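Long-range contacts in putative aliphatic sulfonates-binding protein (Escherichia coli, PDB 2X26), which probably serves as the periplasmic binding protein of an ABC-type transport system for aliphatic sulfonates: residues Ile7-Gly12 and Trp36-Ala41; Gly78-Lys83 and Ser186-Ala191; Ile89-Asn94 and Arg173-Gly178. All coordinates share one frame; numbering follows the deposited sequence. Where two conformers were deposited one is given.

Contact 1: Ile7-Gly12 and Trp36-Ala41; sequences IGYQKG and WVEFPA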
loop_
_atom_site.group_PDB
_atom_site.type_symbol
_atom_site.label_atom_id
_atom_site.label_comp_id
_atom_site.label_asym_id
_atom_site.label_seq_id
_atom_site.Cartn_x
_atom_site.Cartn_y
_atom_site.Cartn_z
ATOM N N ILE A 7 -0.562 13.679 -6.638
ATOM C CA ILE A 7 -0.264 12.311 -6.187
ATOM C C ILE A 7 -0.201 12.232 -4.678
ATOM O O ILE A 7 0.575 12.961 -4.033
ATOM C CB ILE A 7 1.083 11.807 -6.770
ATOM C CG1 ILE A 7 1.062 11.942 -8.308
ATOM C CG2 ILE A 7 1.355 10.403 -6.253
ATOM C CD1 ILE A 7 2.410 11.797 -8.992
ATOM N N GLY A 8 -1.007 11.356 -4.101
ATOM C CA GLY A 8 -0.886 11.053 -2.654
ATOM C C GLY A 8 0.061 9.903 -2.434
ATOM O O GLY A 8 -0.123 8.829 -3.010
ATOM N N TYR A 9 1.061 10.105 -1.594
ATOM C CA TYR A 9 2.052 9.004 -1.351
ATOM C C TYR A 9 2.341 8.910 0.153
ATOM O O TYR A 9 2.036 9.843 0.897
ATOM C CB TYR A 9 3.344 9.257 -2.136
ATOM C CG TYR A 9 4.234 10.406 -1.617
ATOM C CD1 TYR A 9 5.382 10.122 -0.837
ATOM C CD2 TYR A 9 3.939 11.730 -1.901
ATOM C CE1 TYR A 9 6.167 11.140 -0.364
ATOM C CE2 TYR A 9 4.744 12.785 -1.424
ATOM C CZ TYR A 9 5.877 12.455 -0.689
ATOM O OH TYR A 9 6.685 13.448 -0.201
ATOM N N GLN A 10 2.946 7.789 0.575
ATOM C CA GLN A 10 3.382 7.614 1.958
ATOM C C GLN A 10 4.884 7.368 1.914
ATOM O O GLN A 10 5.452 7.073 0.852
ATOM C CB GLN A 10 2.667 6.437 2.582
ATOM C CG GLN A 10 1.096 6.615 2.581
ATOM C CD GLN A 10 0.406 5.392 3.161
ATOM O OE1 GLN A 10 0.638 5.034 4.341
ATOM N NE2 GLN A 10 -0.446 4.743 2.357
ATOM N N LYS A 11 5.530 7.548 3.037
ATOM C CA LYS A 11 6.991 7.296 3.081
ATOM C C LYS A 11 7.409 5.953 2.522
ATOM O O LYS A 11 8.495 5.838 1.920
ATOM C CB LYS A 11 7.489 7.467 4.508
ATOM C CG LYS A 11 7.565 8.863 4.955
ATOM C CD LYS A 11 8.066 8.844 6.394
ATOM C CE LYS A 11 8.033 10.225 7.013
ATOM N NZ LYS A 11 8.902 11.162 6.263
ATOM N N GLY A 12 6.578 4.934 2.723
ATOM C CA GLY A 12 6.839 3.568 2.246
ATOM C C GLY A 12 6.288 3.230 0.885
ATOM O O GLY A 12 6.380 2.051 0.458
ATOM N N TRP A 36 2.956 16.482 -5.499
ATOM C CA TRP A 36 3.176 15.337 -4.607
ATOM C C TRP A 36 2.670 15.775 -3.228
ATOM O O TRP A 36 2.992 16.869 -2.776
ATOM C CB TRP A 36 4.697 15.091 -4.536
ATOM C CG TRP A 36 5.287 14.624 -5.810
ATOM C CD1 TRP A 36 5.864 15.396 -6.788
ATOM C CD2 TRP A 36 5.311 13.269 -6.298
ATOM N NE1 TRP A 36 6.300 14.582 -7.817
ATOM C CE2 TRP A 36 5.944 13.287 -7.536
ATOM C CE3 TRP A 36 4.872 12.062 -5.790
ATOM C CZ2 TRP A 36 6.156 12.114 -8.294
ATOM C CZ3 TRP A 36 5.083 10.876 -6.528
ATOM C CH2 TRP A 36 5.737 10.929 -7.769
ATOM N N VAL A 37 1.864 14.936 -2.587
ATOM C CA VAL A 37 1.342 15.222 -1.280
ATOM C C VAL A 37 1.596 14.015 -0.405
ATOM O O VAL A 37 1.022 12.926 -0.630
ATOM C CB VAL A 37 -0.202 15.494 -1.323
ATOM C CG1 VAL A 37 -0.661 15.908 0.041
ATOM C CG2 VAL A 37 -0.474 16.572 -2.345
ATOM N N GLU A 38 2.413 14.222 0.622
ATOM C CA GLU A 38 2.723 13.134 1.544
ATOM C C GLU A 38 1.647 13.026 2.618
ATOM O O GLU A 38 1.278 14.032 3.237
ATOM C CB GLU A 38 4.079 13.386 2.215
ATOM C CG GLU A 38 4.542 12.189 3.023
ATOM C CD GLU A 38 5.742 12.535 3.856
ATOM O OE1 GLU A 38 5.551 13.079 4.949
ATOM O OE2 GLU A 38 6.868 12.256 3.403
ATOM N N PHE A 39 1.140 11.818 2.811
ATOM C CA PHE A 39 0.181 11.546 3.877
ATOM C C PHE A 39 0.763 10.651 4.979
ATOM O O PHE A 39 1.615 9.794 4.689
ATOM C CB PHE A 39 -1.046 10.847 3.267
ATOM C CG PHE A 39 -1.885 11.794 2.460
ATOM C CD1 PHE A 39 -2.892 12.520 3.061
ATOM C CD2 PHE A 39 -1.621 11.975 1.101
ATOM C CE1 PHE A 39 -3.662 13.475 2.301
ATOM C CE2 PHE A 39 -2.362 12.870 0.327
ATOM C CZ PHE A 39 -3.370 13.639 0.934
ATOM N N PRO A 40 0.223 10.760 6.194
ATOM C CA PRO A 40 0.786 9.945 7.291
ATOM C C PRO A 40 0.319 8.485 7.269
ATOM O O PRO A 40 0.985 7.648 7.868
ATOM C CB PRO A 40 0.237 10.587 8.548
ATOM C CG PRO A 40 -1.024 11.333 8.088
ATOM C CD PRO A 40 -0.753 11.791 6.674
ATOM N N ALA A 41 -0.774 8.204 6.554
ATOM C CA ALA A 41 -1.320 6.838 6.428
ATOM C C ALA A 41 -2.368 6.775 5.301
ATOM O O ALA A 41 -2.864 7.826 4.840
ATOM C CB ALA A 41 -1.994 6.425 7.796
HETATM O O HOH W 1 2.396 6.219 6.131
HETATM O O HOH W 2 3.859 8.390 5.190
HETATM O O HOH W 3 7.923 14.385 6.431
#
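Ile-7 lays its CD1 over one face of the Trp-36 indole, 3.7 Å from the centroid of the six-membered ring and 13° off its normal, a CH-pi contact between parallel-paired residues whose side chains run the same way. With CG1 beside the backbone N (chi1 -54°) and the chain extended beyond it, CD1 is carried out over that ring. The indole in turn offers its edge to the face of Tyr-9 in an offset edge-to-face pair, planes at 83°. Glu-38 covers part of the Tyr-9 ring: its CG stands 4.3 Å from the ring centroid, and CB comes within 3.5 Å of Tyr-9 CZ. Beyond the ring, Glu-38 OE2 and Lys-11 NZ form a salt bridge that is long, at 3.7 Å; the same NZ also donates to Thr-230 O. The parallel register rests on Val-37 N to Ile-7 O, Tyr-9 N to Val-37 O and Phe-39 N to Tyr-9 O, the last at 2.9 Å and nearly straight. Past the last bridged pair, Tyr-9 and Glu-38, one water donates to both Gln-10 OE1 and Pro-40 O, while Gln-10 NE2 bonds Ser-58 O. Helices 14-21 and 24-28 pack on the face bearing Ile-7 and Trp-36; Phe-39 points its ring edge at Gly-8 CA and lies against helix 42-51, and strand 4-9 continues the sheet to strand 56-59.

Contact 2: Gly78-Lys83 and Ser186-Ala191; sequences GVEPPK and SFYLAA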
loop_
_atom_site.group_PDB
_atom_site.type_symbol
_atom_site.label_atom_id
_atom_site.label_comp_id
_atom_site.label_asym_id
_atom_site.label_seq_id
_atom_site.Cartn_x
_atom_site.Cartn_y
_atom_site.Cartn_z
ATOM N N GLY A 78 -4.243 -0.400 -10.016
ATOM C CA GLY A 78 -3.018 -1.209 -10.133
ATOM C C GLY A 78 -2.751 -1.921 -8.835
ATOM O O GLY A 78 -3.140 -1.453 -7.767
ATOM N N VAL A 79 -2.007 -3.019 -8.911
ATOM C CA VAL A 79 -1.637 -3.776 -7.682
ATOM C C VAL A 79 -0.157 -4.196 -7.758
ATOM O O VAL A 79 0.405 -4.460 -8.843
ATOM C CB VAL A 79 -2.554 -5.038 -7.474
ATOM C CG1 VAL A 79 -2.443 -6.031 -8.688
ATOM C CG2 VAL A 79 -2.266 -5.740 -6.121
ATOM N N GLU A 80 0.495 -4.178 -6.605
ATOM C CA GLU A 80 1.901 -4.649 -6.447
ATOM C C GLU A 80 1.864 -5.962 -5.666
ATOM O O GLU A 80 0.922 -6.189 -4.891
ATOM C CB GLU A 80 2.664 -3.635 -5.601
ATOM C CG GLU A 80 2.778 -2.309 -6.266
ATOM C CD GLU A 80 3.256 -1.141 -5.410
ATOM O OE1 GLU A 80 2.678 -0.764 -4.344
ATOM O OE2 GLU A 80 4.148 -0.469 -5.909
ATOM N N PRO A 81 2.926 -6.778 -5.772
ATOM C CA PRO A 81 2.901 -8.074 -5.062
ATOM C C PRO A 81 2.887 -7.885 -3.563
ATOM O O PRO A 81 3.372 -6.896 -3.081
ATOM C CB PRO A 81 4.222 -8.740 -5.473
ATOM C CG PRO A 81 4.691 -7.958 -6.743
ATOM C CD PRO A 81 4.167 -6.559 -6.541
ATOM N N PRO A 82 2.359 -8.855 -2.836
ATOM C CA PRO A 82 2.437 -8.792 -1.398
ATOM C C PRO A 82 3.891 -8.912 -0.882
ATOM O O PRO A 82 4.760 -9.397 -1.601
ATOM C CB PRO A 82 1.681 -10.062 -0.947
ATOM C CG PRO A 82 1.650 -10.952 -2.042
ATOM C CD PRO A 82 1.843 -10.145 -3.315
ATOM N N LYS A 83 4.093 -8.471 0.358
ATOM C CA LYS A 83 5.420 -8.517 0.987
ATOM C C LYS A 83 5.311 -9.369 2.228
ATOM O O LYS A 83 5.349 -8.840 3.339
ATOM C CB LYS A 83 5.872 -7.094 1.396
ATOM C CG LYS A 83 6.010 -6.089 0.236
ATOM C CD LYS A 83 6.795 -4.797 0.682
ATOM C CE LYS A 83 6.466 -4.251 2.107
ATOM N NZ LYS A 83 7.537 -3.355 2.804
ATOM N N SER A 186 -0.315 -4.498 -2.462
ATOM C CA SER A 186 -0.717 -3.112 -2.163
ATOM C C SER A 186 -1.249 -2.497 -3.421
ATOM O O SER A 186 -1.052 -3.023 -4.538
ATOM C CB SER A 186 0.443 -2.276 -1.633
ATOM O OG SER A 186 1.576 -2.394 -2.484
ATOM N N PHE A 187 -1.952 -1.392 -3.272
ATOM C CA PHE A 187 -2.743 -0.876 -4.408
ATOM C C PHE A 187 -2.489 0.566 -4.792
ATOM O O PHE A 187 -1.942 1.361 -3.999
ATOM C CB PHE A 187 -4.224 -0.985 -4.104
ATOM C CG PHE A 187 -4.725 -2.399 -4.043
ATOM C CD1 PHE A 187 -4.910 -3.155 -5.217
ATOM C CD2 PHE A 187 -4.991 -2.964 -2.818
ATOM C CE1 PHE A 187 -5.443 -4.480 -5.165
ATOM C CE2 PHE A 187 -5.488 -4.314 -2.719
ATOM C CZ PHE A 187 -5.709 -5.074 -3.903
ATOM N N TYR A 188 -2.841 0.883 -6.038
ATOM C CA TYR A 188 -2.921 2.264 -6.499
ATOM C C TYR A 188 -4.383 2.489 -6.766
ATOM O O TYR A 188 -5.025 1.616 -7.344
ATOM C CB TYR A 188 -2.127 2.451 -7.780
ATOM C CG TYR A 188 -0.670 2.321 -7.478
ATOM C CD1 TYR A 188 -0.067 1.061 -7.439
ATOM C CD2 TYR A 188 0.076 3.452 -7.157
ATOM C CE1 TYR A 188 1.290 0.959 -7.121
ATOM C CE2 TYR A 188 1.433 3.359 -6.842
ATOM C CZ TYR A 188 2.019 2.095 -6.821
ATOM O OH TYR A 188 3.357 1.991 -6.492
ATOM N N LEU A 189 -4.897 3.618 -6.261
ATOM C CA LEU A 189 -6.297 3.983 -6.451
ATOM C C LEU A 189 -6.473 5.355 -7.083
ATOM O O LEU A 189 -5.635 6.259 -6.927
ATOM C CB LEU A 189 -7.047 3.926 -5.102
ATOM C CG LEU A 189 -7.154 2.460 -4.548
ATOM C CD1 LEU A 189 -6.055 2.306 -3.517
ATOM C CD2 LEU A 189 -8.522 2.204 -4.002
ATOM N N ALA A 190 -7.597 5.514 -7.784
ATOM C CA ALA A 190 -7.987 6.800 -8.347
ATOM C C ALA A 190 -9.479 6.928 -8.307
ATOM O O ALA A 190 -10.151 5.953 -8.133
ATOM C CB ALA A 190 -7.526 6.904 -9.797
ATOM N N ALA A 191 -10.002 8.142 -8.499
ATOM C CA ALA A 191 -11.425 8.283 -8.778
ATOM C C ALA A 191 -11.761 7.737 -10.168
ATOM O O ALA A 191 -10.969 7.869 -11.125
ATOM C CB ALA A 191 -11.835 9.748 -8.659
HETATM O O HOH W 4 0.782 0.910 -3.286
HETATM O O HOH W 5 2.975 -4.648 -1.527
#
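Glu-80 reaches across to Ser-186 and Tyr-188 with every part of its side chain. CB lies 3.5 Å from Ser-186 OG; CG, set beside the backbone N (chi1 -64°), passes Tyr-188 CE1 at 3.7 Å; and CD sits at the edge of the tyrosine ring, near its plane. At the tip the two oxygens part company. In one of the two conformers of Ser-186, OE1 accepts from its OG at 2.7 Å, on the anti side and 23° out of the carboxylate plane; OE1 also takes a hydrogen from the water that donates to Phe-187 O. OE2 accepts from Tyr-188 OH at 2.6 Å, but from above the carboxylate, 52° out of its plane. Replacing Glu-80 with an alanine would probably leave the Tyr-188 hydroxyl, and that of Ser-186 in this conformer, without their acceptor and set the serine freer to turn.

Strand 74-80, outermost in its five-stranded mixed sheet, pairs antiparallel with strand 186-191. Tyr-188 N donates to Gly-78 O at 2.9 Å and Glu-80 N to Ser-186 O at 2.8 Å. On the other face, Val-79 CG2 meets Phe-187 CE1 at 3.5 Å in a non-hydrogen-bonded pair, and Val-257 of helix 255-270 touches both residues.

A glycerol, probably from the crystallisation liquor, also bonds Glu-80 OE1. The tyrosine hydroxyl, the water and, in that serine conformer, Ser-186 OG all donate to the carboxylate, which would be expected to stabilise its negative charge and hold its rotation.

Contact 3: Ile89-Asn94 and Arg173-Gly178; sequences ILVAEN and RVLKDG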
loop_
_atom_site.group_PDB
_atom_site.type_symbol
_atom_site.label_atom_id
_atom_site.label_comp_id
_atom_site.label_asym_id
_atom_site.label_seq_id
_atom_site.Cartn_x
_atom_site.Cartn_y
_atom_site.Cartn_z
ATOM N N ILE A 89 4.722 -11.158 13.249
ATOM C CA ILE A 89 4.506 -11.192 14.689
ATOM C C ILE A 89 5.862 -11.437 15.357
ATOM O O ILE A 89 6.548 -12.440 15.037
ATOM C CB ILE A 89 3.521 -12.325 15.064
ATOM C CG1 ILE A 89 2.190 -12.128 14.356
ATOM C CG2 ILE A 89 3.336 -12.422 16.610
ATOM C CD1 ILE A 89 1.160 -13.312 14.588
ATOM N N LEU A 90 6.263 -10.515 16.224
ATOM C CA LEU A 90 7.522 -10.621 16.931
ATOM C C LEU A 90 7.332 -11.053 18.346
ATOM O O LEU A 90 6.402 -10.611 19.023
ATOM C CB LEU A 90 8.196 -9.258 17.002
ATOM C CG LEU A 90 8.658 -8.612 15.704
ATOM C CD1 LEU A 90 9.085 -7.188 16.030
ATOM C CD2 LEU A 90 9.841 -9.404 15.048
ATOM N N VAL A 91 8.267 -11.863 18.813
ATOM C CA VAL A 91 8.353 -12.191 20.242
ATOM C C VAL A 91 9.777 -12.001 20.632
ATOM O O VAL A 91 10.614 -11.829 19.753
ATOM C CB VAL A 91 7.914 -13.652 20.547
ATOM C CG1 VAL A 91 6.429 -13.818 20.183
ATOM C CG2 VAL A 91 8.746 -14.655 19.693
ATOM N N ALA A 92 10.074 -12.032 21.934
ATOM C CA ALA A 92 11.481 -11.973 22.374
ATOM C C ALA A 92 12.208 -13.249 21.957
ATOM O O ALA A 92 11.580 -14.323 21.962
ATOM C CB ALA A 92 11.549 -11.753 23.918
ATOM N N GLU A 93 13.500 -13.180 21.585
ATOM C CA GLU A 93 14.251 -14.373 21.118
ATOM C C GLU A 93 14.037 -15.652 21.930
ATOM O O GLU A 93 13.717 -16.739 21.369
ATOM C CB GLU A 93 15.749 -14.071 21.075
ATOM C CG GLU A 93 16.129 -13.149 19.952
ATOM C CD GLU A 93 17.608 -12.795 19.938
ATOM O OE1 GLU A 93 18.178 -12.538 21.023
ATOM O OE2 GLU A 93 18.187 -12.756 18.824
ATOM N N ASN A 94 14.259 -15.538 23.246
ATOM C CA ASN A 94 14.231 -16.680 24.132
ATOM C C ASN A 94 12.856 -16.908 24.765
ATOM O O ASN A 94 12.713 -17.681 25.714
ATOM C CB ASN A 94 15.376 -16.579 25.148
ATOM C CG ASN A 94 16.665 -15.965 24.536
ATOM O OD1 ASN A 94 17.023 -14.802 24.807
ATOM N ND2 ASN A 94 17.365 -16.753 23.735
ATOM N N ARG A 173 12.595 -12.016 17.676
ATOM C CA ARG A 173 12.498 -13.113 16.745
ATOM C C ARG A 173 11.118 -13.056 16.065
ATOM O O ARG A 173 10.074 -12.711 16.677
ATOM C CB ARG A 173 12.749 -14.417 17.524
ATOM C CG ARG A 173 11.968 -15.655 17.154
ATOM C CD ARG A 173 12.584 -16.900 17.822
ATOM N NE ARG A 173 12.149 -17.155 19.189
ATOM C CZ ARG A 173 10.988 -17.708 19.553
ATOM N NH1 ARG A 173 10.070 -18.051 18.665
ATOM N NH2 ARG A 173 10.735 -17.874 20.843
ATOM N N VAL A 174 11.125 -13.317 14.782
ATOM C CA VAL A 174 9.863 -13.446 14.035
ATOM C C VAL A 174 9.197 -14.787 14.413
ATOM O O VAL A 174 9.741 -15.857 14.124
ATOM C CB VAL A 174 10.129 -13.328 12.546
ATOM C CG1 VAL A 174 8.875 -13.677 11.711
ATOM C CG2 VAL A 174 10.587 -11.931 12.206
ATOM N N LEU A 175 8.040 -14.731 15.065
ATOM C CA LEU A 175 7.242 -15.936 15.343
ATOM C C LEU A 175 6.504 -16.402 14.090
ATOM O O LEU A 175 6.321 -17.606 13.858
ATOM C CB LEU A 175 6.222 -15.621 16.438
ATOM C CG LEU A 175 5.322 -16.768 16.901
ATOM C CD1 LEU A 175 6.134 -17.696 17.707
ATOM C CD2 LEU A 175 4.180 -16.163 17.697
ATOM N N LYS A 176 6.067 -15.444 13.287
ATOM C CA LYS A 176 5.218 -15.748 12.132
ATOM C C LYS A 176 5.315 -14.584 11.169
ATOM O O LYS A 176 5.267 -13.463 11.603
ATOM C CB LYS A 176 3.774 -15.927 12.632
ATOM C CG LYS A 176 2.733 -16.218 11.568
ATOM C CD LYS A 176 2.991 -17.504 10.903
ATOM C CE LYS A 176 1.783 -17.802 10.010
ATOM N NZ LYS A 176 1.964 -19.068 9.308
ATOM N N ASP A 177 5.487 -14.857 9.874
ATOM C CA ASP A 177 5.339 -13.767 8.881
ATOM C C ASP A 177 4.174 -14.101 7.957
ATOM O O ASP A 177 3.429 -15.068 8.200
ATOM C CB ASP A 177 6.653 -13.461 8.144
ATOM C CG ASP A 177 7.085 -14.577 7.199
ATOM O OD1 ASP A 177 6.264 -15.470 6.836
ATOM O OD2 ASP A 177 8.263 -14.576 6.772
ATOM N N GLY A 178 4.003 -13.325 6.897
ATOM C CA GLY A 178 2.784 -13.483 6.092
ATOM C C GLY A 178 2.854 -14.562 5.039
ATOM O O GLY A 178 1.937 -14.664 4.181
#
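A classic beta bulge sets Leu-175 and Lys-176 together across from Ile-89 in the antiparallel pairing of strands 87-92 and 172-177. The evidence is in the bonds: Ile-89 N donates to Lys-176 O at 2.9 Å and 170°, while Ile-89 O receives Leu-175 N at 2.7 Å, so one residue is matched by two. Past the bulge the register is regular, with Val-91 and Arg-173 exchanging two backbone hydrogen bonds. The strand bends at Leu-175, whose side chain points toward the other strand. There CD2 touches Ile-89 CG2 at 4.0 Å and Val-91 CG1 at 4.1 Å. Leu-175 CG lies opposite the backbone N (chi1 -178°), which carries its branch in between these two residues. The other methyl of Val-91, CG2, lies over the centre of one face of the Arg-173 guanidinium. On the other face of the sheet, Leu-90 CD2 meets Val-174 CG2 at 3.9 Å.

In the next shell, helix 115-126 packs on Ile-89 through Leu-119, Leu-120 and Ala-123, and its Gln-126 accepts from Lys-176 NZ. Tyr-163 of helix 162-169 touches both Leu-90 and Val-174, and strand 155-159 lies on the far side of strand 87-92, placing strand 172-177 at the sheet margin. Ile-97 O accepts from Arg-173 NH2 and so helps to position the guanidinium that closes the other end of the pairing. At the edge of that group, only 3° out of its plane, Glu-93 O receives Arg-173 NE at 2.7 Å.

In the fold
From the N terminus, strand 4-9 leads through helices 14-21 and 24-28 to strand 33-38, and contact 1 closes this short loop before either of the others opens. Strand 74-80 then opens contact 2, which closes only when the chain returns in strand 186-191. Contact 3 is nested inside that excursion: strands 87-92 and 172-177 follow and precede the two strands of contact 2. Contacts 1 and 2 lie at opposite margins of one five-stranded mixed sheet, centres about 14 Å apart, whereas contact 3 joins an edge strand to its neighbour in a second such sheet, its centre about 27 Å from that of contact 2. Two chain crossings therefore link the sheets beside contacts 2 and 3.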